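Local coordinates for uncharacterized protein MJ0327 (Methanocaldococcus jannaschii DSM 2661, PDB 2QTD) that is of unknown function but has a ribonuclease H-like fold and belongs to the dinitrogenase iron-molybdenum cofactor family, so it may bind a related metal cluster, at residues I79-G84 against S100-P105; K24-V29 against I42-S47; I3-A8 against S92-G97. One frame throughout, in Å; residues are numbered along the deposited sequence.

In the fold
The three contacts are spread over one mixed sheet with strand order 35-43, 25-32, 5-11, 59-62, 78-81. Interaction 2 ties together the hairpin at one side of it, and interaction 1 adds the C-terminal tail to strand 78-81 at the other; their centres lie about 19 Å apart. Interaction 3 packs helix 87-95 against strand 5-11, the middle strand. It touches both of the others: Y80 CE2 lies 3.8 Å from F94 CE1 in an edge-to-face ring pair, and V7 N lies 2.8 Å from V29 O, a probable backbone hydrogen bond between neighbouring strands. No metal cofactor site is defined by these contacts.

Interaction 1. Residues I79-G84 against S100-P105; sequences IYHAEG and SKISNP
The C-terminal tail lies alongside strand 78-81, an outermost strand of the sheet, and Y80 and K101 form a single beta bridge. Two backbone bonds flank this pair. The amide of I102 donates a hydrogen bond to I79 O (N to O 2.7 Å, 164° at the hydrogen), while H81 N meets S100 O at 2.8 Å. Between them, Y80 CA makes a CH...O contact with S100 O at 3.3 Å.

Side chains pack on both sides of the bridge. I102 has CG1 anti to its carbonyl carbon (chi1 -65°), and the chain then reaches over the strand with CD1 3.8 Å from I79 CG2 and at the edge of the H81 ring. On the other flank K101 CB rests 4.0 Å from Y80 CE1, and its ammonium group runs out to a salt bridge with E78.

Water extends the polar contact. One molecule accepts a hydrogen bond from S100 N and donates to both H81 O (2.6 Å) and E83 OE2. The C-terminal tail thus pairs through one bridge with an outermost strand of the ribonuclease H-like sheet.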
loop_
_atom_site.group_PDB
_atom_site.type_symbol
_atom_site.label_atom_id
_atom_site.label_comp_id
_atom_site.label_asym_id
_atom_site.label_seq_id
_atom_site.Cartn_x
_atom_site.Cartn_y
_atom_site.Cartn_z
ATOM N N ILE A 79 -8.330 0.064 -0.172
ATOM C CA ILE A 79 -7.323 -0.438 -1.106
ATOM C C ILE A 79 -7.418 0.418 -2.355
ATOM O O ILE A 79 -8.485 0.504 -2.978
ATOM C CB ILE A 79 -7.500 -1.944 -1.430
ATOM C CG1 ILE A 79 -7.537 -2.749 -0.104
ATOM C CG2 ILE A 79 -6.388 -2.409 -2.323
ATOM C CD1 ILE A 79 -7.777 -4.194 -0.275
ATOM N N TYR A 80 -6.307 1.059 -2.704
ATOM C CA TYR A 80 -6.278 2.045 -3.798
ATOM C C TYR A 80 -5.410 1.532 -4.923
ATOM O O TYR A 80 -4.415 0.829 -4.698
ATOM C CB TYR A 80 -5.731 3.372 -3.318
ATOM C CG TYR A 80 -6.643 4.078 -2.376
ATOM C CD1 TYR A 80 -7.676 4.856 -2.849
ATOM C CD2 TYR A 80 -6.555 3.839 -1.011
ATOM C CE1 TYR A 80 -8.542 5.487 -1.974
ATOM C CE2 TYR A 80 -7.447 4.447 -0.131
ATOM C CZ TYR A 80 -8.426 5.254 -0.621
ATOM O OH TYR A 80 -9.308 5.886 0.241
ATOM N N HIS A 81 -5.770 1.881 -6.151
ATOM C CA HIS A 81 -5.063 1.412 -7.332
ATOM C C HIS A 81 -3.953 2.383 -7.737
ATOM O O HIS A 81 -4.193 3.581 -7.951
ATOM C CB HIS A 81 -6.037 1.261 -8.497
ATOM C CG HIS A 81 -5.417 0.573 -9.674
ATOM N ND1 HIS A 81 -5.082 1.246 -10.830
ATOM C CD2 HIS A 81 -5.047 -0.709 -9.858
ATOM C CE1 HIS A 81 -4.529 0.395 -11.680
ATOM N NE2 HIS A 81 -4.490 -0.796 -11.111
ATOM N N ALA A 82 -2.724 1.883 -7.782
ATOM C CA ALA A 82 -1.582 2.653 -8.264
ATOM C C ALA A 82 -1.685 2.999 -9.719
ATOM O O ALA A 82 -2.230 2.213 -10.506
ATOM C CB ALA A 82 -0.291 1.908 -8.031
ATOM N N GLU A 83 -1.169 4.185 -10.070
ATOM C CA GLU A 83 -1.126 4.673 -11.444
ATOM C C GLU A 83 0.325 4.826 -11.882
ATOM O O GLU A 83 1.029 5.721 -11.420
ATOM C CB GLU A 83 -1.874 5.997 -11.523
ATOM C CG GLU A 83 -3.353 5.797 -11.092
ATOM C CD GLU A 83 -4.162 7.069 -11.089
ATOM O OE1 GLU A 83 -3.648 8.151 -11.444
ATOM O OE2 GLU A 83 -5.357 6.962 -10.729
ATOM N N GLY A 84 0.763 3.918 -12.740
ATOM C CA GLY A 84 2.161 3.763 -13.083
ATOM C C GLY A 84 3.057 3.179 -12.003
ATOM O O GLY A 84 2.595 2.675 -11.000
ATOM N N SER A 100 -7.987 5.968 -7.295
ATOM C CA SER A 100 -9.251 5.230 -7.270
ATOM C C SER A 100 -9.206 4.084 -6.280
ATOM O O SER A 100 -8.149 3.443 -6.090
ATOM C CB SER A 100 -9.527 4.690 -8.643
ATOM O OG SER A 100 -9.717 5.761 -9.481
ATOM N N LYS A 101 -10.338 3.851 -5.623
ATOM C CA LYS A 101 -10.499 2.806 -4.618
ATOM C C LYS A 101 -10.939 1.528 -5.321
ATOM O O LYS A 101 -11.900 1.527 -6.118
ATOM C CB LYS A 101 -11.522 3.290 -3.559
ATOM C CG LYS A 101 -11.673 2.417 -2.321
ATOM C CD LYS A 101 -12.635 3.081 -1.315
ATOM C CE LYS A 101 -12.710 2.286 -0.027
ATOM N NZ LYS A 101 -13.550 3.014 1.003
ATOM N N ILE A 102 -10.230 0.437 -5.057
ATOM C CA ILE A 102 -10.541 -0.838 -5.688
ATOM C C ILE A 102 -11.824 -1.384 -5.087
ATOM O O ILE A 102 -11.964 -1.466 -3.880
ATOM C CB ILE A 102 -9.368 -1.830 -5.547
ATOM C CG1 ILE A 102 -8.133 -1.331 -6.315
ATOM C CG2 ILE A 102 -9.834 -3.270 -6.012
ATOM C CD1 ILE A 102 -6.818 -2.135 -6.108
ATOM N N SER A 103 -12.806 -1.721 -5.938
ATOM C CA SER A 103 -14.074 -2.341 -5.488
ATOM C C SER A 103 -14.154 -3.860 -5.743
ATOM O O SER A 103 -14.918 -4.553 -5.067
ATOM C CB SER A 103 -15.265 -1.690 -6.165
ATOM O OG SER A 103 -14.943 -1.518 -7.501
ATOM N N ASN A 104 -13.448 -4.336 -6.755
ATOM C CA ASN A 104 -13.319 -5.759 -7.019
ATOM C C ASN A 104 -11.958 -5.911 -7.611
ATOM O O ASN A 104 -11.558 -5.090 -8.433
ATOM C CB ASN A 104 -14.342 -6.288 -8.044
ATOM C CG ASN A 104 -15.746 -6.336 -7.496
ATOM O OD1 ASN A 104 -16.588 -5.517 -7.856
ATOM N ND2 ASN A 104 -15.987 -7.254 -6.572
ATOM N N PRO A 105 -11.248 -6.978 -7.236
ATOM C CA PRO A 105 -9.939 -7.169 -7.822
ATOM C C PRO A 105 -10.019 -7.653 -9.276
ATOM O O PRO A 105 -8.995 -7.659 -9.956
ATOM C CB PRO A 105 -9.311 -8.214 -6.904
ATOM C CG PRO A 105 -10.418 -8.957 -6.344
ATOM C CD PRO A 105 -11.601 -8.063 -6.300
ATOM O OXT PRO A 105 -11.089 -7.990 -9.819
HETATM O O HOH W 1 -11.139 -0.587 -1.166
HETATM O O HOH W 2 -6.070 4.930 -9.163
HETATM O O HOH W 3 -7.921 7.535 -10.672
#

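Interaction 2. Residues K24-V29 against I42-S47; sequences KYFLIV and IFNDES
F26 and I42 face each other as an antiparallel hydrogen-bonded pair, with Y25 and F43 beside them as a non-hydrogen-bonded one. Of the backbone bonds, F26 N reaches I42 O at 2.8 Å, and I42 N returns to F26 O at 2.9 Å. The pairing carries on past the strand end, where N44 N donates to K24 O (3.0 Å) along a nearly straight N-H, though from well above the carbonyl plane. On the other side of strand 25-32, K24 and Y25 both face M11 of strand 5-11, a classic beta bulge.

Apolar contacts divide between the two faces. On the F26 and I42 face, I28 CG1 meets I42 CD1 at 3.8 Å. On the Y25 and F43 face, Y25 CB sits 3.8 Å from F43 CD1. The CE methylene of K24 passes the same ring, 4.1 Å from F43 CD1.

Among the polar groups, the K24 carbonyl oxygen lies in the plane of the F43 ring at its edge. The polar side chain is that of N44. With CG anti to its own N (chi1 -174°), it brings its amide obliquely up to the F26 ring, OD1 3.5 Å from F26 CZ and the two planes 58° apart. The amide is fixed by K49, which donates to OD1, and by the carbonyls of E21 and C23, which accept from ND2.

N44 also centres an inverse gamma turn and D45 caps G48 N, so the beta hairpin leads directly into the N-cap of helix 46-54.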
loop_
_atom_site.group_PDB
_atom_site.type_symbol
_atom_site.label_atom_id
_atom_site.label_comp_id
_atom_site.label_asym_id
_atom_site.label_seq_id
_atom_site.Cartn_x
_atom_site.Cartn_y
_atom_site.Cartn_z
ATOM N N LYS A 24 8.416 -7.650 -3.769
ATOM C CA LYS A 24 9.589 -7.975 -2.925
ATOM C C LYS A 24 9.358 -7.567 -1.491
ATOM O O LYS A 24 9.704 -8.300 -0.550
ATOM C CB LYS A 24 10.864 -7.341 -3.525
ATOM C CG LYS A 24 12.156 -7.548 -2.714
ATOM C CD LYS A 24 12.566 -9.041 -2.662
ATOM C CE LYS A 24 13.685 -9.338 -1.626
ATOM N NZ LYS A 24 14.124 -10.766 -1.736
ATOM N N TYR A 25 8.758 -6.385 -1.300
ATOM C CA TYR A 25 8.522 -5.834 0.049
ATOM C C TYR A 25 7.352 -4.884 0.027
ATOM O O TYR A 25 6.955 -4.431 -1.057
ATOM C CB TYR A 25 9.768 -5.137 0.637
ATOM C CG TYR A 25 10.162 -3.836 -0.044
ATOM C CD1 TYR A 25 10.892 -3.854 -1.206
ATOM C CD2 TYR A 25 9.846 -2.595 0.483
ATOM C CE1 TYR A 25 11.280 -2.658 -1.853
ATOM C CE2 TYR A 25 10.227 -1.400 -0.166
ATOM C CZ TYR A 25 10.942 -1.447 -1.318
ATOM O OH TYR A 25 11.345 -0.306 -1.981
ATOM N N PHE A 26 6.793 -4.634 1.224
ATOM C CA PHE A 26 5.795 -3.614 1.513
ATOM C C PHE A 26 6.536 -2.433 2.099
ATOM O O PHE A 26 7.355 -2.582 3.045
ATOM C CB PHE A 26 4.747 -4.104 2.501
ATOM C CG PHE A 26 4.122 -5.400 2.103
ATOM C CD1 PHE A 26 3.207 -5.425 1.060
ATOM C CD2 PHE A 26 4.432 -6.563 2.772
ATOM C CE1 PHE A 26 2.621 -6.644 0.681
ATOM C CE2 PHE A 26 3.840 -7.783 2.409
ATOM C CZ PHE A 26 2.948 -7.810 1.367
ATOM N N LEU A 27 6.371 -1.282 1.455
ATOM C CA LEU A 27 6.814 -0.004 1.999
ATOM C C LEU A 27 5.706 0.569 2.901
ATOM O O LEU A 27 4.595 0.874 2.423
ATOM C CB LEU A 27 7.197 0.951 0.873
ATOM C CG LEU A 27 7.696 2.362 1.292
ATOM C CD1 LEU A 27 9.047 2.245 2.014
ATOM C CD2 LEU A 27 7.866 3.217 0.070
ATOM N N ILE A 28 6.009 0.738 4.201
ATOM C CA ILE A 28 5.059 1.302 5.153
ATOM C C ILE A 28 5.406 2.789 5.307
ATOM O O ILE A 28 6.491 3.146 5.770
ATOM C CB ILE A 28 5.061 0.557 6.505
ATOM C CG1 ILE A 28 4.955 -0.962 6.374
ATOM C CG2 ILE A 28 3.980 1.081 7.413
ATOM C CD1 ILE A 28 3.804 -1.457 5.535
ATOM N N VAL A 29 4.491 3.644 4.867
ATOM C CA VAL A 29 4.708 5.084 4.948
ATOM C C VAL A 29 3.730 5.708 5.914
ATOM O O VAL A 29 2.528 5.451 5.873
ATOM C CB VAL A 29 4.671 5.804 3.577
ATOM C CG1 VAL A 29 5.807 5.345 2.676
ATOM C CG2 VAL A 29 3.351 5.629 2.889
ATOM N N ILE A 42 9.045 -3.932 4.979
ATOM C CA ILE A 42 8.627 -5.259 5.470
ATOM C C ILE A 42 8.745 -6.229 4.282
ATOM O O ILE A 42 8.005 -6.115 3.305
ATOM C CB ILE A 42 7.197 -5.270 6.076
ATOM C CG1 ILE A 42 7.050 -4.349 7.323
ATOM C CG2 ILE A 42 6.805 -6.707 6.436
ATOM C CD1 ILE A 42 5.667 -4.359 7.990
ATOM N N PHE A 43 9.668 -7.181 4.357
ATOM C CA PHE A 43 9.804 -8.148 3.240
ATOM C C PHE A 43 8.568 -9.019 3.092
ATOM O O PHE A 43 7.919 -9.337 4.072
ATOM C CB PHE A 43 11.105 -8.943 3.360
ATOM C CG PHE A 43 12.319 -8.108 3.072
ATOM C CD1 PHE A 43 12.487 -7.532 1.817
ATOM C CD2 PHE A 43 13.253 -7.835 4.072
ATOM C CE1 PHE A 43 13.584 -6.750 1.523
ATOM C CE2 PHE A 43 14.372 -7.032 3.812
ATOM C CZ PHE A 43 14.535 -6.471 2.541
ATOM N N ASN A 44 8.185 -9.302 1.851
ATOM C CA ASN A 44 7.015 -10.122 1.547
ATOM C C ASN A 44 7.376 -11.617 1.632
ATOM O O ASN A 44 7.347 -12.343 0.631
ATOM C CB ASN A 44 6.503 -9.770 0.157
ATOM C CG ASN A 44 5.213 -10.471 -0.190
ATOM O OD1 ASN A 44 4.458 -10.929 0.703
ATOM N ND2 ASN A 44 4.940 -10.550 -1.480
ATOM N N ASP A 45 7.715 -12.066 2.839
ATOM C CA ASP A 45 7.989 -13.488 3.105
ATOM C C ASP A 45 6.900 -13.963 4.063
ATOM O O ASP A 45 5.974 -13.204 4.333
ATOM C CB ASP A 45 9.431 -13.726 3.580
ATOM C CG ASP A 45 9.820 -12.944 4.836
ATOM O OD1 ASP A 45 8.942 -12.475 5.560
ATOM O OD2 ASP A 45 11.037 -12.791 5.087
ATOM N N GLU A 46 6.972 -15.208 4.538
ATOM C CA GLU A 46 5.941 -15.749 5.450
ATOM C C GLU A 46 5.720 -14.854 6.692
ATOM O O GLU A 46 4.583 -14.560 7.055
ATOM C CB GLU A 46 6.265 -17.189 5.871
ATOM N N SER A 47 6.805 -14.373 7.282
ATOM C CA SER A 47 6.739 -13.509 8.464
ATOM C C SER A 47 6.199 -12.119 8.111
ATOM O O SER A 47 5.386 -11.550 8.846
ATOM C CB SER A 47 8.127 -13.421 9.128
ATOM O OG SER A 47 8.180 -12.438 10.163
#

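Interaction 3. Residues I3-A8 against S92-G97; sequences INMKVA and SLFIEG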
loop_
_atom_site.group_PDB
_atom_site.type_symbol
_atom_site.label_atom_id
_atom_site.label_comp_id
_atom_site.label_asym_id
_atom_site.label_seq_id
_atom_site.Cartn_x
_atom_site.Cartn_y
_atom_site.Cartn_z
ATOM N N ILE A 3 -4.447 14.828 6.061
ATOM C CA ILE A 3 -4.333 13.394 6.283
ATOM C C ILE A 3 -3.216 13.043 7.304
ATOM O O ILE A 3 -2.081 13.574 7.218
ATOM C CB ILE A 3 -4.340 12.539 4.944
ATOM C CG1 ILE A 3 -3.005 12.433 4.238
ATOM C CG2 ILE A 3 -5.409 13.067 3.956
ATOM C CD1 ILE A 3 -2.940 11.176 3.341
ATOM N N ASN A 4 -3.620 12.217 8.271
ATOM C CA ASN A 4 -2.761 11.552 9.233
ATOM C C ASN A 4 -2.947 10.021 9.107
ATOM O O ASN A 4 -3.858 9.481 9.789
ATOM C CB ASN A 4 -3.191 12.004 10.635
ATOM C CG ASN A 4 -3.092 13.513 10.821
ATOM O OD1 ASN A 4 -4.103 14.222 10.922
ATOM N ND2 ASN A 4 -1.875 14.003 10.891
HETATM N N MSE A 5 -2.158 9.323 8.270
HETATM C CA MSE A 5 -2.417 7.914 7.929
HETATM C C MSE A 5 -1.149 7.091 7.748
HETATM O O MSE A 5 -0.106 7.627 7.431
HETATM C CB MSE A 5 -3.201 7.853 6.613
HETATM C CG MSE A 5 -4.635 8.389 6.685
HETATM SE SE MSE A 5 -5.403 8.203 4.923
HETATM C CE MSE A 5 -6.146 6.411 5.020
ATOM N N LYS A 6 -1.283 5.776 7.894
ATOM C CA LYS A 6 -0.236 4.826 7.576
ATOM C C LYS A 6 -0.696 4.070 6.302
ATOM O O LYS A 6 -1.819 3.589 6.252
ATOM C CB LYS A 6 -0.048 3.845 8.744
ATOM C CG LYS A 6 1.065 2.852 8.575
ATOM C CD LYS A 6 1.116 1.792 9.679
ATOM C CE LYS A 6 1.309 2.366 11.059
ATOM N NZ LYS A 6 1.747 1.325 12.058
ATOM N N VAL A 7 0.179 4.029 5.298
ATOM C CA VAL A 7 -0.162 3.439 3.993
ATOM C C VAL A 7 0.874 2.386 3.654
ATOM O O VAL A 7 2.087 2.626 3.758
ATOM C CB VAL A 7 -0.216 4.489 2.873
ATOM C CG1 VAL A 7 -0.675 3.833 1.547
ATOM C CG2 VAL A 7 -1.121 5.721 3.283
ATOM N N ALA A 8 0.401 1.212 3.299
ATOM C CA ALA A 8 1.310 0.144 2.752
ATOM C C ALA A 8 1.311 0.098 1.205
ATOM O O ALA A 8 0.265 0.038 0.569
ATOM C CB ALA A 8 0.956 -1.213 3.365
ATOM N N SER A 92 2.063 11.132 -3.684
ATOM C CA SER A 92 1.494 12.459 -3.967
ATOM C C SER A 92 0.029 12.392 -4.422
ATOM O O SER A 92 -0.820 13.146 -3.922
ATOM C CB SER A 92 2.323 13.218 -5.020
ATOM O OG SER A 92 3.665 13.383 -4.604
ATOM N N LEU A 93 -0.264 11.513 -5.389
ATOM C CA LEU A 93 -1.639 11.307 -5.876
ATOM C C LEU A 93 -2.580 10.872 -4.752
ATOM O O LEU A 93 -3.720 11.337 -4.672
ATOM C CB LEU A 93 -1.660 10.303 -7.033
ATOM C CG LEU A 93 -1.069 10.782 -8.377
ATOM C CD1 LEU A 93 -0.905 9.576 -9.340
ATOM C CD2 LEU A 93 -1.947 11.852 -9.014
ATOM N N PHE A 94 -2.090 10.004 -3.873
ATOM C CA PHE A 94 -2.850 9.513 -2.715
ATOM C C PHE A 94 -3.261 10.682 -1.809
ATOM O O PHE A 94 -4.426 10.883 -1.500
ATOM C CB PHE A 94 -2.057 8.451 -1.934
ATOM C CG PHE A 94 -2.748 7.975 -0.698
ATOM C CD1 PHE A 94 -3.732 7.016 -0.769
ATOM C CD2 PHE A 94 -2.495 8.575 0.529
ATOM C CE1 PHE A 94 -4.413 6.602 0.369
ATOM C CE2 PHE A 94 -3.190 8.179 1.667
ATOM C CZ PHE A 94 -4.132 7.161 1.575
ATOM N N ILE A 95 -2.266 11.458 -1.435
ATOM C CA ILE A 95 -2.471 12.634 -0.550
ATOM C C ILE A 95 -3.429 13.625 -1.166
ATOM O O ILE A 95 -4.311 14.132 -0.471
ATOM C CB ILE A 95 -1.142 13.309 -0.202
ATOM C CG1 ILE A 95 -0.333 12.388 0.695
ATOM C CG2 ILE A 95 -1.382 14.672 0.498
ATOM C CD1 ILE A 95 1.106 12.821 1.000
ATOM N N GLU A 96 -3.320 13.822 -2.480
ATOM C CA GLU A 96 -4.201 14.721 -3.239
ATOM C C GLU A 96 -5.654 14.233 -3.412
ATOM O O GLU A 96 -6.520 15.004 -3.882
ATOM C CB GLU A 96 -3.582 14.996 -4.623
ATOM C CG GLU A 96 -2.328 15.875 -4.562
ATOM C CD GLU A 96 -1.495 15.897 -5.853
ATOM O OE1 GLU A 96 -1.751 15.116 -6.797
ATOM O OE2 GLU A 96 -0.566 16.732 -5.924
ATOM N N GLY A 97 -5.921 12.972 -3.065
ATOM C CA GLY A 97 -7.229 12.401 -3.195
ATOM C C GLY A 97 -7.561 11.909 -4.590
ATOM O O GLY A 97 -8.742 11.694 -4.880
#
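The F94 ring is the one flat group of this contact, and three side chains of the 3-8 segment gather round its outer end. M5, present as selenomethionine, takes the edge: its SE lies near the ring plane, 3.7 Å from F94 CZ. With SE 78° off the ring normal, this is a Met-aromatic contact at the ring edge. I3 and V7 approach obliquely, from opposite sides of the ring plane. The CD1 methyl of I3 presses close to F94 CE2, at 3.4 Å, and CG2 of V7 touches the same carbon at 3.6 Å.

The torsions set up this grip. F94 has CG anti to its backbone N (chi1 177°), which carries the ring out from the helix to meet the strand's side chains, while the bend of M5 at chi3 (89°) turns its methyl so that CE also comes within 4.1 Å of F94 CZ. I3 does double duty, since CD1 lies 3.9 Å from I95 CG1 as well and so bears on two consecutive helix residues. The packing across the segments is wholly apolar.

Just beyond, G97 ends the helix in a Schellman motif with positive phi, its N bonded to F94 O. The C-terminal part of helix 87-95 packs on the sheet face that carries M5 and V7. F94 spans two neighbouring parallel strands, for it also touches A59 and I61 of strand 59-62, and it reaches strand 78-81 as well; K6, on the reverse face of strand 5-11, instead forms a salt bridge with E55 and packs against I28 and R30 of strand 25-32.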